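Local coordinates for protein putative citrate lyase, alfa subunit (Streptococcus mutans, PDB 2HJ0) that is of unconfirmed function but belongs to the citrate lyase alpha subunit (CitF) family, its chain folded around two mixed, mostly parallel beta-sheets, at residues D159-V164 against Y199-V204; K252-A257 against S284-R289; L411-L416 against V440-V445. All coordinates share one frame; numbering follows the deposited sequence.

Contact 1: residues D159-V164 against Y199-V204; sequences DIHIDV and YADQVV
Ile162 and Asp163 offer their carbonyls to two successive amides of the facing segment. Asp201 N donates to Ile162 O over 3.0 Å in an almost straight bond (170° at the hydrogen), whereas Gln202 N reaches Asp163 O, also at 3.0 Å, along a more bent path (148°). A water extends this ladder: it accepts from Ile162 N at 2.7 Å and gives a weak bond to Tyr199 O. The same water sits over the centre of one face of the His161 ring.

Asp201 starts toward the other segment; with CG beside its own backbone N and anti to the carbonyl carbon, its carboxylate meets the edge of that ring near CE1, the carboxylate and ring planes being turned 56° apart. This is a polar neighbourhood and not a bond: His161 NE2 is hydrogen-bonded to the carbonyl Ser35 O, and Asp201 OD1 is bonded by Gln37 N. Asp163 OD1 lies 4.4 Å from Asp201 OD2, an approach of like charges probably eased by the amides each acid holds, Thr66 N in the case of Asp163 OD2.

Small and branched residues fill the apolar part. Ala200, just past the end of its helix, lets the backbones come close, with its CB 3.8 Å from Ile162 CB; farther on, Val164 CG1 meets Val204 CG2 at 4.2 Å.

Val164 and Gln202 form a parallel bridge, so two irregular lead-ins join here as neighbouring strands 164-169 and 202-207 begin. Helices 148-157 and 191-199, which precede the two segments, pack against Ile162.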
loop_
_atom_site.group_PDB
_atom_site.type_symbol
_atom_site.label_atom_id
_atom_site.label_comp_id
_atom_site.label_asym_id
_atom_site.label_seq_id
_atom_site.Cartn_x
_atom_site.Cartn_y
_atom_site.Cartn_z
ATOM N N ASP A 159 -14.952 0.089 -13.703
ATOM C CA ASP A 159 -15.743 -0.278 -14.852
ATOM C C ASP A 159 -15.436 -1.734 -15.148
ATOM O O ASP A 159 -15.760 -2.253 -16.208
ATOM C CB ASP A 159 -15.472 0.644 -16.044
ATOM C CG ASP A 159 -14.031 0.735 -16.377
ATOM O OD1 ASP A 159 -13.638 1.701 -17.078
ATOM O OD2 ASP A 159 -13.291 -0.171 -15.935
ATOM N N ILE A 160 -14.832 -2.382 -14.157
ATOM C CA ILE A 160 -14.479 -3.796 -14.187
ATOM C C ILE A 160 -14.270 -4.138 -12.706
ATOM O O ILE A 160 -13.741 -3.319 -11.959
ATOM C CB ILE A 160 -13.184 -4.026 -14.963
ATOM C CG1 ILE A 160 -12.748 -5.485 -14.863
ATOM C CG2 ILE A 160 -12.108 -3.142 -14.406
ATOM C CD1 ILE A 160 -11.366 -5.736 -15.403
ATOM N N HIS A 161 -14.679 -5.330 -12.271
ATOM C CA HIS A 161 -14.537 -5.683 -10.857
ATOM C C HIS A 161 -14.174 -7.149 -10.647
ATOM O O HIS A 161 -14.900 -8.053 -11.071
ATOM C CB HIS A 161 -15.841 -5.346 -10.136
ATOM C CG HIS A 161 -15.678 -5.076 -8.677
ATOM N ND1 HIS A 161 -15.694 -6.072 -7.727
ATOM C CD2 HIS A 161 -15.489 -3.914 -8.002
ATOM C CE1 HIS A 161 -15.521 -5.538 -6.530
ATOM N NE2 HIS A 161 -15.395 -4.230 -6.670
ATOM N N ILE A 162 -13.060 -7.384 -9.965
ATOM C CA ILE A 162 -12.601 -8.741 -9.736
ATOM C C ILE A 162 -13.263 -9.413 -8.550
ATOM O O ILE A 162 -13.215 -8.908 -7.433
ATOM C CB ILE A 162 -11.079 -8.770 -9.538
ATOM C CG1 ILE A 162 -10.396 -8.050 -10.700
ATOM C CG2 ILE A 162 -10.584 -10.210 -9.475
ATOM C CD1 ILE A 162 -8.895 -7.860 -10.504
ATOM N N ASP A 163 -13.886 -10.558 -8.795
ATOM C CA ASP A 163 -14.543 -11.290 -7.718
ATOM C C ASP A 163 -13.507 -12.035 -6.900
ATOM O O ASP A 163 -13.473 -11.943 -5.674
ATOM C CB ASP A 163 -15.555 -12.287 -8.275
ATOM C CG ASP A 163 -16.797 -11.614 -8.795
ATOM O OD1 ASP A 163 -17.512 -10.983 -7.977
ATOM O OD2 ASP A 163 -17.057 -11.710 -10.019
ATOM N N VAL A 164 -12.657 -12.785 -7.584
ATOM C CA VAL A 164 -11.631 -13.538 -6.899
ATOM C C VAL A 164 -10.335 -13.438 -7.665
ATOM O O VAL A 164 -10.289 -13.675 -8.873
ATOM C CB VAL A 164 -11.994 -15.026 -6.786
ATOM C CG1 VAL A 164 -10.910 -15.770 -6.019
ATOM C CG2 VAL A 164 -13.323 -15.182 -6.103
ATOM N N TYR A 199 -7.743 -4.241 -5.146
ATOM C CA TYR A 199 -9.108 -3.951 -5.543
ATOM C C TYR A 199 -10.065 -5.138 -5.633
ATOM O O TYR A 199 -11.274 -4.954 -5.693
ATOM C CB TYR A 199 -9.088 -3.222 -6.875
ATOM C CG TYR A 199 -8.500 -1.854 -6.772
ATOM C CD1 TYR A 199 -9.238 -0.792 -6.236
ATOM C CD2 TYR A 199 -7.197 -1.612 -7.191
ATOM C CE1 TYR A 199 -8.678 0.489 -6.122
ATOM C CE2 TYR A 199 -6.624 -0.351 -7.084
ATOM C CZ TYR A 199 -7.365 0.698 -6.551
ATOM O OH TYR A 199 -6.798 1.947 -6.445
ATOM N N ALA A 200 -9.526 -6.348 -5.655
ATOM C CA ALA A 200 -10.351 -7.543 -5.754
ATOM C C ALA A 200 -11.146 -7.766 -4.470
ATOM O O ALA A 200 -10.713 -7.371 -3.380
ATOM C CB ALA A 200 -9.471 -8.767 -6.046
ATOM N N ASP A 201 -12.314 -8.390 -4.600
ATOM C CA ASP A 201 -13.135 -8.665 -3.429
ATOM C C ASP A 201 -12.489 -9.737 -2.562
ATOM O O ASP A 201 -12.304 -9.556 -1.361
ATOM C CB ASP A 201 -14.537 -9.100 -3.843
ATOM C CG ASP A 201 -15.419 -7.926 -4.186
ATOM O OD1 ASP A 201 -15.059 -6.781 -3.825
ATOM O OD2 ASP A 201 -16.483 -8.141 -4.809
ATOM N N GLN A 202 -12.159 -10.856 -3.187
ATOM C CA GLN A 202 -11.505 -11.936 -2.493
ATOM C C GLN A 202 -10.180 -12.250 -3.183
ATOM O O GLN A 202 -10.098 -12.321 -4.419
ATOM C CB GLN A 202 -12.406 -13.164 -2.456
ATOM C CG GLN A 202 -13.303 -13.168 -1.258
ATOM C CD GLN A 202 -13.949 -14.488 -1.051
ATOM O OE1 GLN A 202 -14.745 -14.933 -1.867
ATOM N NE2 GLN A 202 -13.612 -15.142 0.049
ATOM N N VAL A 203 -9.142 -12.416 -2.366
ATOM C CA VAL A 203 -7.803 -12.712 -2.854
ATOM C C VAL A 203 -7.302 -14.043 -2.312
ATOM O O VAL A 203 -7.327 -14.287 -1.105
ATOM C CB VAL A 203 -6.805 -11.578 -2.444
ATOM C CG1 VAL A 203 -5.361 -12.004 -2.695
ATOM C CG2 VAL A 203 -7.122 -10.300 -3.225
ATOM N N VAL A 204 -6.858 -14.905 -3.219
ATOM C CA VAL A 204 -6.318 -16.214 -2.864
ATOM C C VAL A 204 -4.874 -16.252 -3.354
ATOM O O VAL A 204 -4.651 -16.274 -4.561
ATOM C CB VAL A 204 -7.084 -17.349 -3.578
ATOM C CG1 VAL A 204 -6.352 -18.669 -3.395
ATOM C CG2 VAL A 204 -8.472 -17.462 -3.030
HETATM O O HOH W 1 -11.740 -5.670 -8.319
#

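Contact 2: residues K252-A257 against S284-R289; sequences KELLIA and SLAVTR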
loop_
_atom_site.group_PDB
_atom_site.type_symbol
_atom_site.label_atom_id
_atom_site.label_comp_id
_atom_site.label_asym_id
_atom_site.label_seq_id
_atom_site.Cartn_x
_atom_site.Cartn_y
_atom_site.Cartn_z
ATOM N N LYS A 252 23.147 -5.185 -37.611
ATOM C CA LYS A 252 22.069 -4.297 -38.009
ATOM C C LYS A 252 21.393 -3.740 -36.757
ATOM O O LYS A 252 21.171 -2.533 -36.638
ATOM C CB LYS A 252 21.069 -5.042 -38.896
ATOM C CG LYS A 252 19.851 -4.236 -39.322
ATOM C CD LYS A 252 18.966 -5.034 -40.269
ATOM C CE LYS A 252 19.269 -4.711 -41.725
ATOM N NZ LYS A 252 20.706 -4.868 -42.108
ATOM N N GLU A 253 21.082 -4.613 -35.807
ATOM C CA GLU A 253 20.445 -4.160 -34.584
ATOM C C GLU A 253 21.346 -3.200 -33.811
ATOM O O GLU A 253 20.887 -2.150 -33.350
ATOM C CB GLU A 253 20.053 -5.360 -33.718
ATOM C CG GLU A 253 18.781 -6.046 -34.203
ATOM C CD GLU A 253 18.488 -7.348 -33.475
ATOM O OE1 GLU A 253 17.385 -7.913 -33.674
ATOM O OE2 GLU A 253 19.368 -7.807 -32.712
ATOM N N LEU A 254 22.627 -3.545 -33.686
ATOM C CA LEU A 254 23.580 -2.690 -32.971
ATOM C C LEU A 254 23.674 -1.284 -33.573
ATOM O O LEU A 254 23.903 -0.302 -32.860
ATOM C CB LEU A 254 24.975 -3.327 -32.947
ATOM C CG LEU A 254 25.209 -4.420 -31.917
ATOM C CD1 LEU A 254 26.585 -5.003 -32.094
ATOM C CD2 LEU A 254 25.039 -3.832 -30.533
ATOM N N LEU A 255 23.507 -1.189 -34.884
ATOM C CA LEU A 255 23.557 0.100 -35.545
ATOM C C LEU A 255 22.313 0.874 -35.142
ATOM O O LEU A 255 22.376 2.062 -34.832
ATOM C CB LEU A 255 23.567 -0.081 -37.058
ATOM C CG LEU A 255 23.767 1.169 -37.916
ATOM C CD1 LEU A 255 25.235 1.503 -37.958
ATOM C CD2 LEU A 255 23.260 0.913 -39.321
ATOM N N ILE A 256 21.178 0.185 -35.148
ATOM C CA ILE A 256 19.923 0.814 -34.781
ATOM C C ILE A 256 20.033 1.288 -33.340
ATOM O O ILE A 256 19.662 2.420 -33.023
ATOM C CB ILE A 256 18.721 -0.166 -34.949
ATOM C CG1 ILE A 256 18.571 -0.538 -36.430
ATOM C CG2 ILE A 256 17.433 0.485 -34.461
ATOM C CD1 ILE A 256 17.506 -1.544 -36.721
ATOM N N ALA A 257 20.559 0.435 -32.472
ATOM C CA ALA A 257 20.730 0.802 -31.073
ATOM C C ALA A 257 21.590 2.045 -30.969
ATOM O O ALA A 257 21.224 2.994 -30.281
ATOM C CB ALA A 257 21.384 -0.336 -30.307
ATOM N N SER A 284 16.375 -2.312 -28.830
ATOM C CA SER A 284 15.813 -1.464 -27.784
ATOM C C SER A 284 16.561 -1.648 -26.465
ATOM O O SER A 284 16.638 -0.723 -25.652
ATOM C CB SER A 284 14.335 -1.783 -27.569
ATOM O OG SER A 284 14.199 -3.071 -27.005
ATOM N N LEU A 285 17.106 -2.838 -26.241
ATOM C CA LEU A 285 17.856 -3.091 -25.019
ATOM C C LEU A 285 19.297 -2.645 -25.179
ATOM O O LEU A 285 19.831 -1.956 -24.329
ATOM C CB LEU A 285 17.819 -4.579 -24.665
ATOM C CG LEU A 285 18.802 -5.125 -23.620
ATOM C CD1 LEU A 285 18.686 -4.408 -22.289
ATOM C CD2 LEU A 285 18.512 -6.591 -23.450
ATOM N N ALA A 286 19.911 -3.038 -26.289
ATOM C CA ALA A 286 21.299 -2.708 -26.563
ATOM C C ALA A 286 21.596 -1.220 -26.480
ATOM O O ALA A 286 22.710 -0.818 -26.153
ATOM C CB ALA A 286 21.689 -3.232 -27.931
ATOM N N VAL A 287 20.605 -0.400 -26.786
ATOM C CA VAL A 287 20.798 1.036 -26.748
ATOM C C VAL A 287 21.476 1.468 -25.447
ATOM O O VAL A 287 22.221 2.442 -25.441
ATOM C CB VAL A 287 19.444 1.770 -26.920
ATOM C CG1 VAL A 287 18.559 1.509 -25.715
ATOM C CG2 VAL A 287 19.667 3.250 -27.111
ATOM N N THR A 288 21.240 0.741 -24.355
ATOM C CA THR A 288 21.847 1.107 -23.074
ATOM C C THR A 288 23.379 1.019 -23.085
ATOM O O THR A 288 24.050 1.754 -22.363
ATOM C CB THR A 288 21.326 0.238 -21.894
ATOM O OG1 THR A 288 21.816 -1.096 -22.026
ATOM C CG2 THR A 288 19.836 0.210 -21.862
ATOM N N ARG A 289 23.931 0.122 -23.894
ATOM C CA ARG A 289 25.382 -0.024 -23.980
ATOM C C ARG A 289 26.013 1.264 -24.474
ATOM O O ARG A 289 26.908 1.814 -23.826
ATOM C CB ARG A 289 25.769 -1.162 -24.934
ATOM C CG ARG A 289 27.239 -1.162 -25.315
ATOM C CD ARG A 289 27.534 -2.060 -26.506
ATOM N NE ARG A 289 27.462 -3.481 -26.180
ATOM C CZ ARG A 289 27.501 -4.448 -27.092
ATOM N NH1 ARG A 289 27.604 -4.131 -28.376
ATOM N NH2 ARG A 289 27.438 -5.725 -26.725
#
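Leu254 and Arg289 reach each other through their torsions. The leucine holds CG beside its own backbone N, which carries the isopropyl end across toward Arg289. The arginine sends CG away from its N (chi1 167°) and then bends at chi3 (-73°), bringing the guanidinium over to the leucine. Leu254 CD2 ends 3.4 Å from Arg289 NH1, and the two chains cross obliquely. This is van der Waals packing, in which the long, flexible and partly exposed arginine lays its guanidinium against the leucine methyls at the margin of the contact.

Inward from that margin two alanines face each other. Ala257 points straight at the other helix, and its CB lies 3.8 Å from Ala286 CB and 3.6 Å from Val287 N, so that a methyl group rests directly on backbone. Val287 turns CG2 toward the carbonyl of Ala257, 3.5 Å from its O. The small facing methyls of Ala257 and Ala286 are consistent with the close approach of the axes of the two short segments, 8.1 Å at a crossing angle of -64°.

The geometry of 284-289 is itself slightly irregular. Thr288 N bonds to Leu285 O, and Arg289 N to Ala286 O, three residues back instead of four, so the helix is kinked at Thr288 and Arg289, just after the close packing of Ala286 and Val287.

Around this crossing of helices 251-265 and 282-297, Phe290 covers both Leu254 and Ala257. Val287 continues the interface onto Ala260 and Ala261 of helix 251-265, and also touches Val371 of strand 369-372, so the pair of helices is seated against the sheet.

Contact 3: residues L411-L416 against V440-V445; sequences LVISPL and VVVTEV
Leu411, Val412 and Ile413 pair with Val440, Val441 and Val442 as parallel strands, and this half of the contact is tightly knit and buried. Val412 is gripped twice: its N donates to Val440 O at 2.9 Å, and its O accepts from Val442 N at 3.0 Å, the donor standing above the carbonyl plane. Ser414 N then reaches Val442 O, also at 3.0 Å, almost in line with the C=O bond. On one face Leu411 lies beside Val440, with CD1 3.9 Å from CB, and Ile413 lies beside Val442, CG2 against CB; Val412 and Val441 occupy the other face. Beta-branched residues suit such extended backbone and fill both faces compactly.

After Ile413 the first segment leaves its strand, and Pro415, Glu444 and Val445 are partly exposed. Here a side chain replaces the ladder. Glu444 bends at chi2 (-79°), folding its carboxylate back to Leu416 N; OE2 accepts at 2.8 Å through its syn lone pair, and OE1 adds only a weak bond. Leu416 stays buried, its CD2 touching Val445 CG2 and its side chain meeting Lys476 and Ile480 of helix 470-481. Thr443 OG1 accepts from Val445 N at 3.1 Å, making an ST turn, and bonds also with Gly446 O.

Strand 409-413 lies between 369-372 and 440-442, all parallel, and helix 251-265 covers the face bearing Ile413 and Val442. Such helix-covered parallel strands are consistent with a Rossmann-like alpha/beta domain.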
loop_
_atom_site.group_PDB
_atom_site.type_symbol
_atom_site.label_atom_id
_atom_site.label_comp_id
_atom_site.label_asym_id
_atom_site.label_seq_id
_atom_site.Cartn_x
_atom_site.Cartn_y
_atom_site.Cartn_z
ATOM N N LEU A 411 10.847 7.106 -28.493
ATOM C CA LEU A 411 11.618 6.556 -29.599
ATOM C C LEU A 411 11.083 5.187 -29.953
ATOM O O LEU A 411 10.893 4.342 -29.083
ATOM C CB LEU A 411 13.093 6.419 -29.237
ATOM C CG LEU A 411 14.009 7.504 -29.783
ATOM C CD1 LEU A 411 13.613 8.834 -29.149
ATOM C CD2 LEU A 411 15.459 7.166 -29.473
ATOM N N VAL A 412 10.815 4.973 -31.232
ATOM C CA VAL A 412 10.347 3.675 -31.694
ATOM C C VAL A 412 11.405 3.188 -32.687
ATOM O O VAL A 412 11.478 3.654 -33.832
ATOM C CB VAL A 412 8.950 3.764 -32.391
ATOM C CG1 VAL A 412 8.590 2.432 -33.021
ATOM C CG2 VAL A 412 7.883 4.155 -31.375
ATOM N N ILE A 413 12.251 2.274 -32.232
ATOM C CA ILE A 413 13.293 1.751 -33.096
ATOM C C ILE A 413 12.944 0.358 -33.578
ATOM O O ILE A 413 12.346 -0.428 -32.850
ATOM C CB ILE A 413 14.663 1.714 -32.375
ATOM C CG1 ILE A 413 14.681 0.617 -31.312
ATOM C CG2 ILE A 413 14.941 3.055 -31.720
ATOM C CD1 ILE A 413 16.031 0.447 -30.671
ATOM N N SER A 414 13.312 0.070 -34.821
ATOM C CA SER A 414 13.045 -1.231 -35.432
ATOM C C SER A 414 13.610 -1.365 -36.850
ATOM O O SER A 414 13.518 -0.437 -37.662
ATOM C CB SER A 414 11.549 -1.511 -35.487
ATOM O OG SER A 414 11.335 -2.654 -36.292
ATOM N N PRO A 415 14.177 -2.541 -37.174
ATOM C CA PRO A 415 14.742 -2.738 -38.511
ATOM C C PRO A 415 13.751 -2.348 -39.590
ATOM O O PRO A 415 12.539 -2.406 -39.394
ATOM C CB PRO A 415 15.091 -4.220 -38.531
ATOM C CG PRO A 415 14.109 -4.805 -37.584
ATOM C CD PRO A 415 14.098 -3.820 -36.454
ATOM N N LEU A 416 14.286 -1.921 -40.723
ATOM C CA LEU A 416 13.484 -1.500 -41.848
ATOM C C LEU A 416 12.594 -2.642 -42.319
ATOM O O LEU A 416 11.437 -2.437 -42.674
ATOM C CB LEU A 416 14.410 -1.052 -42.970
ATOM C CG LEU A 416 13.827 -0.096 -44.002
ATOM C CD1 LEU A 416 13.323 1.164 -43.310
ATOM C CD2 LEU A 416 14.904 0.251 -45.026
ATOM N N VAL A 440 10.136 10.061 -32.327
ATOM C CA VAL A 440 11.226 9.752 -33.234
ATOM C C VAL A 440 11.294 8.276 -33.534
ATOM O O VAL A 440 11.198 7.440 -32.638
ATOM C CB VAL A 440 12.588 10.163 -32.636
ATOM C CG1 VAL A 440 13.689 9.919 -33.667
ATOM C CG2 VAL A 440 12.551 11.616 -32.188
ATOM N N VAL A 441 11.471 7.968 -34.807
ATOM C CA VAL A 441 11.572 6.593 -35.257
ATOM C C VAL A 441 13.023 6.357 -35.692
ATOM O O VAL A 441 13.611 7.185 -36.386
ATOM C CB VAL A 441 10.600 6.339 -36.437
ATOM C CG1 VAL A 441 10.893 5.004 -37.094
ATOM C CG2 VAL A 441 9.174 6.365 -35.942
ATOM N N VAL A 442 13.603 5.238 -35.265
ATOM C CA VAL A 442 14.985 4.916 -35.611
ATOM C C VAL A 442 15.084 3.576 -36.350
ATOM O O VAL A 442 14.532 2.572 -35.901
ATOM C CB VAL A 442 15.864 4.854 -34.340
ATOM C CG1 VAL A 442 17.316 4.595 -34.709
ATOM C CG2 VAL A 442 15.735 6.150 -33.559
ATOM N N THR A 443 15.787 3.578 -37.483
ATOM C CA THR A 443 15.987 2.381 -38.300
ATOM C C THR A 443 17.468 2.255 -38.645
ATOM O O THR A 443 18.282 3.042 -38.166
ATOM C CB THR A 443 15.205 2.467 -39.613
ATOM O OG1 THR A 443 15.783 3.477 -40.452
ATOM C CG2 THR A 443 13.758 2.815 -39.341
ATOM N N GLU A 444 17.834 1.283 -39.476
ATOM C CA GLU A 444 19.249 1.143 -39.820
ATOM C C GLU A 444 19.624 2.085 -40.959
ATOM O O GLU A 444 20.792 2.235 -41.314
ATOM C CB GLU A 444 19.588 -0.310 -40.178
ATOM C CG GLU A 444 19.100 -0.813 -41.525
ATOM C CD GLU A 444 17.618 -1.190 -41.552
ATOM O OE1 GLU A 444 17.228 -1.962 -42.450
ATOM O OE2 GLU A 444 16.848 -0.722 -40.695
ATOM N N VAL A 445 18.611 2.752 -41.496
ATOM C CA VAL A 445 18.796 3.677 -42.594
ATOM C C VAL A 445 18.790 5.115 -42.098
ATOM O O VAL A 445 19.167 6.038 -42.822
ATOM C CB VAL A 445 17.693 3.474 -43.626
ATOM C CG1 VAL A 445 17.896 4.393 -44.809
ATOM C CG2 VAL A 445 17.706 2.026 -44.077
#

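Contacts 2 and 3 belong together, their centres only 10 Å apart. The helices of contact 2 rest on the strands of contact 3 and the loops that follow them: Ile413 CD1 lies 3.3 Å from Ser284 N, Ile256 CD1 is 3.5 Å from Pro415 CA, and Leu255 CD2 is 3.4 Å from Glu444 O. One supplies a helical layer and the other part of the sheet beneath it. Contact 1 belongs to the other sheet, on the opposite side of the chain's centre, its centre about 41 Å from both others and its nearest atoms about 28 Å from contact 2 and 26 Å from contact 3. Contacts 1 and 3 join neighbouring parallel strands; contact 2 packs helices.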